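Local coordinates for methyltransferase domain-containing protein (Serratia marcescens, PDB 7CLU), which probably transfers a methyl group from S-adenosyl-L-methionine to an oxygen of a substrate in the prodigiosin synthetic pathway, working as an O-methyltransferase dimer, at residues A[290-295]-A[301-306]; A[100-105]-A[119-124]; A[256-261]-A[269-274]. One frame throughout, in Å; residues are numbered along the deposited sequence.

Contact 1 of 3, residues A[290-295]-A[301-306]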
loop_
_atom_site.group_PDB
_atom_site.type_symbol
_atom_site.label_atom_id
_atom_site.label_comp_id
_atom_site.label_asym_id
_atom_site.label_seq_id
_atom_site.Cartn_x
_atom_site.Cartn_y
_atom_site.Cartn_z
ATOM N N LEU A 290 0.908 -9.207 -8.567
ATOM C CA LEU A 290 0.002 -8.563 -7.621
ATOM C C LEU A 290 -1.318 -8.201 -8.284
ATOM O O LEU A 290 -2.373 -8.216 -7.629
ATOM C CB LEU A 290 0.662 -7.320 -7.024
ATOM C CG LEU A 290 1.878 -7.662 -6.161
ATOM C CD1 LEU A 290 2.709 -6.430 -5.865
ATOM C CD2 LEU A 290 1.397 -8.284 -4.876
ATOM N N LEU A 291 -1.278 -7.895 -9.585
ATOM C CA LEU A 291 -2.513 -7.641 -10.308
ATOM C C LEU A 291 -3.417 -8.867 -10.276
ATOM O O LEU A 291 -4.644 -8.739 -10.209
ATOM C CB LEU A 291 -2.217 -7.232 -11.750
ATOM C CG LEU A 291 -3.469 -6.654 -12.412
ATOM C CD1 LEU A 291 -3.929 -5.429 -11.617
ATOM C CD2 LEU A 291 -3.263 -6.337 -13.907
ATOM N N SER A 292 -2.820 -10.063 -10.313
ATOM C CA SER A 292 -3.589 -11.298 -10.184
ATOM C C SER A 292 -4.357 -11.330 -8.870
ATOM O O SER A 292 -5.549 -11.676 -8.840
ATOM C CB SER A 292 -2.651 -12.499 -10.290
ATOM O OG SER A 292 -3.347 -13.666 -10.673
ATOM N N LEU A 293 -3.685 -10.975 -7.764
ATOM C CA LEU A 293 -4.359 -10.913 -6.472
ATOM C C LEU A 293 -5.458 -9.853 -6.473
ATOM O O LEU A 293 -6.506 -10.034 -5.841
ATOM C CB LEU A 293 -3.338 -10.623 -5.370
ATOM C CG LEU A 293 -2.415 -11.763 -4.933
ATOM C CD1 LEU A 293 -1.453 -11.311 -3.807
ATOM C CD2 LEU A 293 -3.250 -12.964 -4.463
ATOM N N ASN A 294 -5.228 -8.728 -7.165
ATOM C CA ASN A 294 -6.273 -7.717 -7.299
ATOM C C ASN A 294 -7.485 -8.284 -8.032
ATOM O O ASN A 294 -8.627 -7.975 -7.683
ATOM C CB ASN A 294 -5.734 -6.479 -8.016
ATOM C CG ASN A 294 -6.715 -5.311 -7.990
ATOM O OD1 ASN A 294 -6.951 -4.726 -6.945
ATOM N ND2 ASN A 294 -7.271 -4.957 -9.149
ATOM N N MET A 295 -7.255 -9.128 -9.037
ATOM C CA MET A 295 -8.377 -9.773 -9.709
ATOM C C MET A 295 -9.105 -10.722 -8.765
ATOM O O MET A 295 -10.335 -10.835 -8.817
ATOM C CB MET A 295 -7.888 -10.529 -10.942
ATOM C CG MET A 295 -7.071 -9.710 -11.881
ATOM S SD MET A 295 -7.724 -8.043 -12.056
ATOM C CE MET A 295 -9.148 -8.411 -13.005
ATOM N N GLY A 301 -13.664 -14.171 -11.046
ATOM C CA GLY A 301 -12.686 -15.224 -11.252
ATOM C C GLY A 301 -11.481 -14.806 -12.071
ATOM O O GLY A 301 -10.729 -15.656 -12.567
ATOM N N GLY A 302 -11.280 -13.497 -12.206
ATOM C CA GLY A 302 -10.121 -13.007 -12.928
ATOM C C GLY A 302 -8.819 -13.492 -12.321
ATOM O O GLY A 302 -8.716 -13.754 -11.113
ATOM N N ILE A 303 -7.800 -13.577 -13.182
ATOM C CA ILE A 303 -6.502 -14.160 -12.869
ATOM C C ILE A 303 -5.536 -13.791 -13.998
ATOM O O ILE A 303 -5.962 -13.541 -15.128
ATOM C CB ILE A 303 -6.617 -15.684 -12.703
ATOM C CG1 ILE A 303 -5.350 -16.280 -12.084
ATOM C CG2 ILE A 303 -6.912 -16.365 -14.051
ATOM C CD1 ILE A 303 -5.598 -17.565 -11.256
ATOM N N GLU A 304 -4.244 -13.704 -13.696
ATOM C CA GLU A 304 -3.223 -13.585 -14.721
ATOM C C GLU A 304 -2.714 -14.983 -15.066
ATOM O O GLU A 304 -2.787 -15.910 -14.246
ATOM C CB GLU A 304 -2.076 -12.676 -14.251
ATOM C CG GLU A 304 -2.529 -11.279 -13.769
ATOM C CD GLU A 304 -3.167 -10.455 -14.882
ATOM O OE1 GLU A 304 -2.833 -10.688 -16.066
ATOM O OE2 GLU A 304 -4.007 -9.578 -14.577
ATOM N N SER A 305 -2.243 -15.143 -16.303
ATOM C CA SER A 305 -1.798 -16.429 -16.821
ATOM C C SER A 305 -0.461 -16.274 -17.540
ATOM O O SER A 305 -0.065 -15.176 -17.937
ATOM C CB SER A 305 -2.833 -17.038 -17.777
ATOM O OG SER A 305 -4.145 -16.985 -17.241
ATOM N N SER A 306 0.239 -17.396 -17.706
ATOM C CA SER A 306 1.445 -17.396 -18.516
ATOM C C SER A 306 1.087 -17.275 -19.998
ATOM O O SER A 306 -0.058 -17.493 -20.408
ATOM C CB SER A 306 2.262 -18.667 -18.266
ATOM O OG SER A 306 1.513 -19.820 -18.574
#

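Contact 2 of 3, residues A[100-105]-A[119-124]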
loop_
_atom_site.group_PDB
_atom_site.type_symbol
_atom_site.label_atom_id
_atom_site.label_comp_id
_atom_site.label_asym_id
_atom_site.label_seq_id
_atom_site.Cartn_x
_atom_site.Cartn_y
_atom_site.Cartn_z
ATOM N N ASP A 100 -9.490 4.327 -2.944
ATOM C CA ASP A 100 -10.164 4.649 -1.685
ATOM C C ASP A 100 -11.495 3.914 -1.546
ATOM O O ASP A 100 -11.790 3.360 -0.483
ATOM C CB ASP A 100 -10.391 6.153 -1.564
ATOM C CG ASP A 100 -9.111 6.913 -1.325
ATOM O OD1 ASP A 100 -8.170 6.334 -0.738
ATOM O OD2 ASP A 100 -9.061 8.083 -1.728
ATOM N N THR A 101 -12.293 3.883 -2.613
ATOM C CA THR A 101 -13.675 3.411 -2.556
ATOM C C THR A 101 -13.823 1.915 -2.827
ATOM O O THR A 101 -14.853 1.332 -2.469
ATOM C CB THR A 101 -14.531 4.191 -3.566
ATOM O OG1 THR A 101 -14.069 3.930 -4.897
ATOM C CG2 THR A 101 -14.439 5.691 -3.316
ATOM N N PHE A 102 -12.817 1.279 -3.413
ATOM C CA PHE A 102 -12.980 -0.075 -3.919
ATOM C C PHE A 102 -11.792 -0.980 -3.585
ATOM O O PHE A 102 -11.941 -1.911 -2.794
ATOM C CB PHE A 102 -13.219 -0.010 -5.423
ATOM C CG PHE A 102 -13.647 -1.305 -6.026
ATOM C CD1 PHE A 102 -14.805 -1.941 -5.592
ATOM C CD2 PHE A 102 -12.909 -1.874 -7.054
ATOM C CE1 PHE A 102 -15.209 -3.128 -6.150
ATOM C CE2 PHE A 102 -13.307 -3.063 -7.621
ATOM C CZ PHE A 102 -14.462 -3.693 -7.173
ATOM N N LEU A 103 -10.605 -0.719 -4.149
ATOM C CA LEU A 103 -9.514 -1.690 -4.006
ATOM C C LEU A 103 -8.957 -1.754 -2.579
ATOM O O LEU A 103 -8.635 -2.840 -2.084
ATOM C CB LEU A 103 -8.400 -1.373 -4.992
ATOM C CG LEU A 103 -8.769 -1.526 -6.470
ATOM C CD1 LEU A 103 -7.511 -1.485 -7.336
ATOM C CD2 LEU A 103 -9.516 -2.814 -6.667
ATOM N N TYR A 104 -8.743 -0.609 -1.934
ATOM C CA TYR A 104 -8.196 -0.651 -0.579
ATOM C C TYR A 104 -9.115 -1.416 0.363
ATOM O O TYR A 104 -8.624 -2.311 1.074
ATOM C CB TYR A 104 -7.920 0.775 -0.101
ATOM C CG TYR A 104 -7.194 0.886 1.214
ATOM C CD1 TYR A 104 -7.892 0.865 2.430
ATOM C CD2 TYR A 104 -5.816 1.027 1.250
ATOM C CE1 TYR A 104 -7.223 0.993 3.647
ATOM C CE2 TYR A 104 -5.135 1.164 2.454
ATOM C CZ TYR A 104 -5.836 1.143 3.647
ATOM O OH TYR A 104 -5.133 1.275 4.839
ATOM N N PRO A 105 -10.433 -1.163 0.404
ATOM C CA PRO A 105 -11.276 -1.974 1.300
ATOM C C PRO A 105 -11.211 -3.464 0.995
ATOM O O PRO A 105 -11.141 -4.275 1.924
ATOM C CB PRO A 105 -12.685 -1.402 1.079
ATOM C CG PRO A 105 -12.475 -0.059 0.527
ATOM C CD PRO A 105 -11.216 -0.112 -0.271
ATOM N N HIS A 119 -14.063 -13.299 -4.498
ATOM C CA HIS A 119 -14.071 -11.864 -4.250
ATOM C C HIS A 119 -14.625 -11.563 -2.858
ATOM O O HIS A 119 -15.329 -12.370 -2.249
ATOM C CB HIS A 119 -14.906 -11.142 -5.310
ATOM C CG HIS A 119 -16.379 -11.391 -5.179
ATOM N ND1 HIS A 119 -17.189 -10.647 -4.346
ATOM C CD2 HIS A 119 -17.187 -12.308 -5.768
ATOM C CE1 HIS A 119 -18.431 -11.095 -4.424
ATOM N NE2 HIS A 119 -18.456 -12.109 -5.272
ATOM N N GLN A 120 -14.293 -10.377 -2.349
ATOM C CA GLN A 120 -14.781 -9.958 -1.042
ATOM C C GLN A 120 -15.784 -8.812 -1.142
ATOM O O GLN A 120 -15.970 -8.076 -0.172
ATOM C CB GLN A 120 -13.606 -9.582 -0.134
ATOM C CG GLN A 120 -12.659 -10.759 0.156
ATOM C CD GLN A 120 -13.356 -11.927 0.823
ATOM O OE1 GLN A 120 -13.776 -11.822 1.981
ATOM N NE2 GLN A 120 -13.470 -13.056 0.110
ATOM N N ARG A 121 -16.451 -8.654 -2.292
ATOM C CA ARG A 121 -17.390 -7.542 -2.432
ATOM C C ARG A 121 -18.586 -7.683 -1.485
ATOM O O ARG A 121 -19.121 -6.670 -1.018
ATOM C CB ARG A 121 -17.858 -7.424 -3.883
ATOM C CG ARG A 121 -16.729 -7.141 -4.891
ATOM C CD ARG A 121 -17.249 -6.941 -6.309
ATOM N NE ARG A 121 -18.245 -7.944 -6.686
ATOM C CZ ARG A 121 -17.990 -9.074 -7.345
ATOM N NH1 ARG A 121 -16.755 -9.374 -7.722
ATOM N NH2 ARG A 121 -18.985 -9.914 -7.636
ATOM N N ARG A 122 -19.012 -8.917 -1.187
ATOM C CA ARG A 122 -20.127 -9.127 -0.263
ATOM C C ARG A 122 -19.716 -8.786 1.160
ATOM O O ARG A 122 -20.343 -7.955 1.824
ATOM C CB ARG A 122 -20.613 -10.578 -0.325
ATOM C CG ARG A 122 -21.098 -11.067 -1.681
ATOM C CD ARG A 122 -21.818 -12.414 -1.537
ATOM N NE ARG A 122 -21.391 -13.382 -2.546
ATOM C CZ ARG A 122 -21.898 -13.453 -3.775
ATOM N NH1 ARG A 122 -22.851 -12.608 -4.149
ATOM N NH2 ARG A 122 -21.454 -14.365 -4.634
ATOM N N THR A 123 -18.673 -9.457 1.650
ATOM C CA THR A 123 -17.990 -9.093 2.882
ATOM C C THR A 123 -17.861 -7.581 3.031
ATOM O O THR A 123 -18.389 -6.979 3.975
ATOM C CB THR A 123 -16.603 -9.752 2.870
ATOM O OG1 THR A 123 -16.729 -11.136 2.491
ATOM C CG2 THR A 123 -15.923 -9.640 4.221
ATOM N N VAL A 124 -17.205 -6.944 2.061
ATOM C CA VAL A 124 -16.720 -5.585 2.265
ATOM C C VAL A 124 -17.817 -4.548 2.023
ATOM O O VAL A 124 -17.925 -3.565 2.767
ATOM C CB VAL A 124 -15.482 -5.353 1.371
ATOM C CG1 VAL A 124 -15.160 -3.888 1.250
ATOM C CG2 VAL A 124 -14.283 -6.149 1.910
#

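Contact 3 of 3, residues A[256-261]-A[269-274]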
loop_
_atom_site.group_PDB
_atom_site.type_symbol
_atom_site.label_atom_id
_atom_site.label_comp_id
_atom_site.label_asym_id
_atom_site.label_seq_id
_atom_site.Cartn_x
_atom_site.Cartn_y
_atom_site.Cartn_z
ATOM N N THR A 256 -14.948 -19.222 -23.389
ATOM C CA THR A 256 -16.216 -18.874 -24.025
ATOM C C THR A 256 -16.065 -17.640 -24.908
ATOM O O THR A 256 -16.519 -17.622 -26.061
ATOM C CB THR A 256 -17.290 -18.639 -22.961
ATOM O OG1 THR A 256 -17.564 -19.866 -22.273
ATOM C CG2 THR A 256 -18.547 -18.110 -23.602
ATOM N N ILE A 257 -15.428 -16.593 -24.372
ATOM C CA ILE A 257 -15.155 -15.384 -25.148
ATOM C C ILE A 257 -14.380 -15.726 -26.416
ATOM O O ILE A 257 -14.713 -15.263 -27.515
ATOM C CB ILE A 257 -14.380 -14.371 -24.287
ATOM C CG1 ILE A 257 -15.282 -13.769 -23.204
ATOM C CG2 ILE A 257 -13.785 -13.310 -25.159
ATOM C CD1 ILE A 257 -14.527 -13.283 -21.982
ATOM N N LEU A 258 -13.322 -16.530 -26.276
ATOM C CA LEU A 258 -12.449 -16.820 -27.405
ATOM C C LEU A 258 -13.162 -17.678 -28.442
ATOM O O LEU A 258 -12.998 -17.472 -29.652
ATOM C CB LEU A 258 -11.184 -17.521 -26.925
ATOM C CG LEU A 258 -10.123 -16.742 -26.127
ATOM C CD1 LEU A 258 -9.127 -17.731 -25.558
ATOM C CD2 LEU A 258 -9.418 -15.716 -27.019
ATOM N N ARG A 259 -13.945 -18.655 -27.982
ATOM C CA ARG A 259 -14.762 -19.439 -28.899
ATOM C C ARG A 259 -15.813 -18.561 -29.565
ATOM O O ARG A 259 -16.106 -18.722 -30.754
ATOM C CB ARG A 259 -15.412 -20.606 -28.147
ATOM C CG ARG A 259 -14.449 -21.745 -27.816
ATOM C CD ARG A 259 -15.189 -23.065 -27.562
ATOM N NE ARG A 259 -15.912 -23.038 -26.298
ATOM C CZ ARG A 259 -15.506 -23.663 -25.196
ATOM N NH1 ARG A 259 -14.384 -24.373 -25.223
ATOM N NH2 ARG A 259 -16.224 -23.587 -24.074
ATOM N N ASN A 260 -16.379 -17.607 -28.819
ATOM C CA ASN A 260 -17.380 -16.715 -29.403
ATOM C C ASN A 260 -16.780 -15.872 -30.518
ATOM O O ASN A 260 -17.400 -15.698 -31.576
ATOM C CB ASN A 260 -17.989 -15.814 -28.323
ATOM C CG ASN A 260 -19.050 -16.522 -27.493
ATOM O OD1 ASN A 260 -19.486 -17.620 -27.836
ATOM N ND2 ASN A 260 -19.467 -15.892 -26.397
ATOM N N ILE A 261 -15.580 -15.325 -30.294
ATOM C CA ILE A 261 -14.908 -14.552 -31.337
ATOM C C ILE A 261 -14.508 -15.447 -32.502
ATOM O O ILE A 261 -14.672 -15.073 -33.667
ATOM C CB ILE A 261 -13.690 -13.818 -30.758
ATOM C CG1 ILE A 261 -14.154 -12.754 -29.752
ATOM C CG2 ILE A 261 -12.876 -13.213 -31.895
ATOM C CD1 ILE A 261 -13.024 -12.058 -29.017
ATOM N N GLY A 269 -9.288 -15.296 -40.994
ATOM C CA GLY A 269 -9.064 -14.080 -40.244
ATOM C C GLY A 269 -8.026 -14.268 -39.155
ATOM O O GLY A 269 -7.685 -15.386 -38.765
ATOM N N ARG A 270 -7.521 -13.141 -38.652
ATOM C CA ARG A 270 -6.549 -13.125 -37.566
ATOM C C ARG A 270 -7.158 -12.478 -36.325
ATOM O O ARG A 270 -7.916 -11.509 -36.427
ATOM C CB ARG A 270 -5.288 -12.361 -37.973
ATOM C CG ARG A 270 -4.178 -12.372 -36.931
ATOM C CD ARG A 270 -2.880 -11.808 -37.510
ATOM N NE ARG A 270 -2.241 -12.781 -38.388
ATOM C CZ ARG A 270 -1.186 -12.539 -39.160
ATOM N NH1 ARG A 270 -0.623 -11.328 -39.186
ATOM N NH2 ARG A 270 -0.695 -13.517 -39.915
ATOM N N PHE A 271 -6.825 -13.018 -35.157
ATOM C CA PHE A 271 -7.280 -12.453 -33.893
ATOM C C PHE A 271 -6.081 -12.235 -32.983
ATOM O O PHE A 271 -5.185 -13.079 -32.901
ATOM C CB PHE A 271 -8.318 -13.342 -33.202
ATOM C CG PHE A 271 -8.614 -12.925 -31.784
ATOM C CD1 PHE A 271 -9.331 -11.768 -31.521
ATOM C CD2 PHE A 271 -8.151 -13.672 -30.715
ATOM C CE1 PHE A 271 -9.588 -11.369 -30.221
ATOM C CE2 PHE A 271 -8.401 -13.274 -29.422
ATOM C CZ PHE A 271 -9.118 -12.117 -29.182
ATOM N N ILE A 272 -6.051 -11.086 -32.320
ATOM C CA ILE A 272 -4.987 -10.752 -31.394
ATOM C C ILE A 272 -5.612 -10.327 -30.071
ATOM O O ILE A 272 -6.475 -9.449 -30.047
ATOM C CB ILE A 272 -4.096 -9.614 -31.919
ATOM C CG1 ILE A 272 -3.510 -9.936 -33.305
ATOM C CG2 ILE A 272 -3.034 -9.303 -30.887
ATOM C CD1 ILE A 272 -2.559 -8.826 -33.858
ATOM N N ALA A 273 -5.166 -10.925 -28.978
ATOM C CA ALA A 273 -5.456 -10.415 -27.644
ATOM C C ALA A 273 -4.178 -9.807 -27.088
ATOM O O ALA A 273 -3.138 -10.464 -27.108
ATOM C CB ALA A 273 -5.936 -11.527 -26.717
ATOM N N SER A 274 -4.249 -8.575 -26.589
ATOM C CA SER A 274 -3.115 -7.984 -25.888
ATOM C C SER A 274 -3.310 -8.218 -24.391
ATOM O O SER A 274 -4.375 -7.919 -23.853
ATOM C CB SER A 274 -2.956 -6.488 -26.193
ATOM O OG SER A 274 -4.156 -5.744 -26.097
#

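Contact 1 of 3, residues A[290-295]-A[301-306]
Glu304 lays its bent side chain over one flank of helix 286-298, its CG resting 3.7 Å from Ser292 CB and its carboxylate running out past Leu291. Because CG sits beside the backbone N, anti to the carbonyl carbon (chi1 -54°), and the chain folds again at chi2, the carboxylate is carried across the flank of the helix, past Ser292 to Leu291. Its OE2 lies 3.4 Å from Leu291 CD2, and Met295 CG is a more distant neighbour of the same oxygen at 4.1 Å, so two apolar side chains border the carboxylate on the helix side. OE2 also takes a hydrogen bond with His247 ND1. His247 is the predicted proton acceptor of this Rossmann-like class of O-methyltransferase, and an acid on the far nitrogen of a histidine base is the familiar arrangement in plant and bacterial relatives; here it is consistent with Glu304 orienting the imidazole. The backbone of the same residue is pinned as well: Glu304 N donates to Ser292 OG over 3.2 Å, almost perfectly straight at 177°. Ser292 can receive it because its OG points anti to its own backbone N (chi1 -158°), out toward the loop 301-306. That hydroxyl has another partner, Gln56 NE2 of the second subunit, so one hydroxyl joins the loop carrying Glu304 to the dimer interface. Ile303 CG1 passes 3.6 Å from Ser292 OG, and Gln56 of the second subunit packs on Ile303 too. One turn further along the helix, Met295 CB presses against the peptide of Gly302, 3.3 Å from Gly302 O, while the rest of the methionine curls away through bends at chi2 and chi3.

Contact 2 of 3, residues A[100-105]-A[119-124]
Pro105 and Val124 make the apolar half of this contact: Pro105 CB meets Val124 CG1 at 3.5 Å. With CG1 anti to its backbone N (chi1 165°), the valine sets that methyl against the proline ring at CB and the other, CG2, 3.7 Å from Pro105 O. Both CB atoms point at the opposite segment, and here the chains come nearest, with the two CA atoms 6.6 Å apart. The proline nitrogen has no hydrogen to give to the preceding turn, and helix 93-107 is kinked there, after a wider pi-type turn at 100-103.

The aromatic part is looser. Arg121 CD approaches the edge of the Phe102 ring, near its plane, 4.3 Å from Phe102 CE1, so the aliphatic arm of the arginine does the touching.

Between the two segments there are no polar bonds; those of Arg121 are made within 119-124 and to other parts of the chain. Arg121 N donates to His119 ND1 over 3.0 Å, in the plane of the imidazole, while the guanidinium folds back over that ring: Arg121 NH2 stands above one face. A salt bridge joins NH2 to Asp300, and Ser298 O, at the end of helix 286-298, bonds to NH1.

Between helices 93-107 and 121-125, then, the join rests on van der Waals packing, while the guanidinium of Arg121 bonds to Ser298, Asp300 and Arg129, so its charged end is held away from the Phe102 ring.

Contact 3 of 3, residues A[256-261]-A[269-274]
The two backbones stay well apart, Ile261 CA and Phe271 CA being the nearest pair at 8.3 Å, as expected of a helix packed through its side chains against a sheet. Phe271 bridges the distance. Its CB points at helix 251-264, and with CG anti to the backbone N (chi1 169°) the ring reaches outward from strand 270-275 to lie against two helix residues one turn apart, both coming obliquely from the same side of its plane. Leu258 meets the CE2 corner of the ring, placing its CD2 3.6 Å from Phe271 CE2; Ile261 takes the CE1 corner, its CD1 lying 3.7 Å from Phe271 CE1. Both side chains run roughly at right angles to the phenylalanine. The isoleucine uses its two branches: CG1 beside the backbone N carries CD1 toward the end of the ring, 3.9 Å from Phe271 CZ, while CG2 settles nearer its base, 3.8 Å from Phe271 CD1.

This is the return half of a beta-alpha-beta crossover, strand 239-243, helix 251-264, strand 270-275, in the Rossmann-like methyltransferase domain. Ile240 and Leu242 of the first strand also touch Phe271, so the ring packs against the neighbouring strand as well as the helix. Phe314 of helix 307-316 and Phe319 meet it from elsewhere, extending the apolar layer beyond the crossover. Ile261 also lies near the cofactor site: its side chain is about 4 Å from that of Val227, which binds S-adenosyl-L-homocysteine in a structure of this protein.

All the close contacts between strand and helix are carbon to carbon, which implies that dispersion and the exclusion of water hold the two together; no polar bond links the two segments, and Asn260 ND2 makes its bond to Val227 O instead.

Along the chain the contacts run in series: contact 2 first, then contact 3, then contact 1. Contacts 1 and 2 are neighbours, their centres 16 Å apart, and they touch where Leu103 of helix 93-107 packs on Asn294 of helix 286-298; both also reach the second subunit. Contact 3 sits in the beta-alpha-beta part of the fold, its centre 20 Å from contact 1 and 31 Å from contact 2, and touches neither. Strand 270-275 is nevertheless followed directly by helix 286-298, so the chain passes from the sheet core to the predicted active site at contact 1. Contact 1 thus brings that site and the dimer interface together on helix 286-298 and the loop after it.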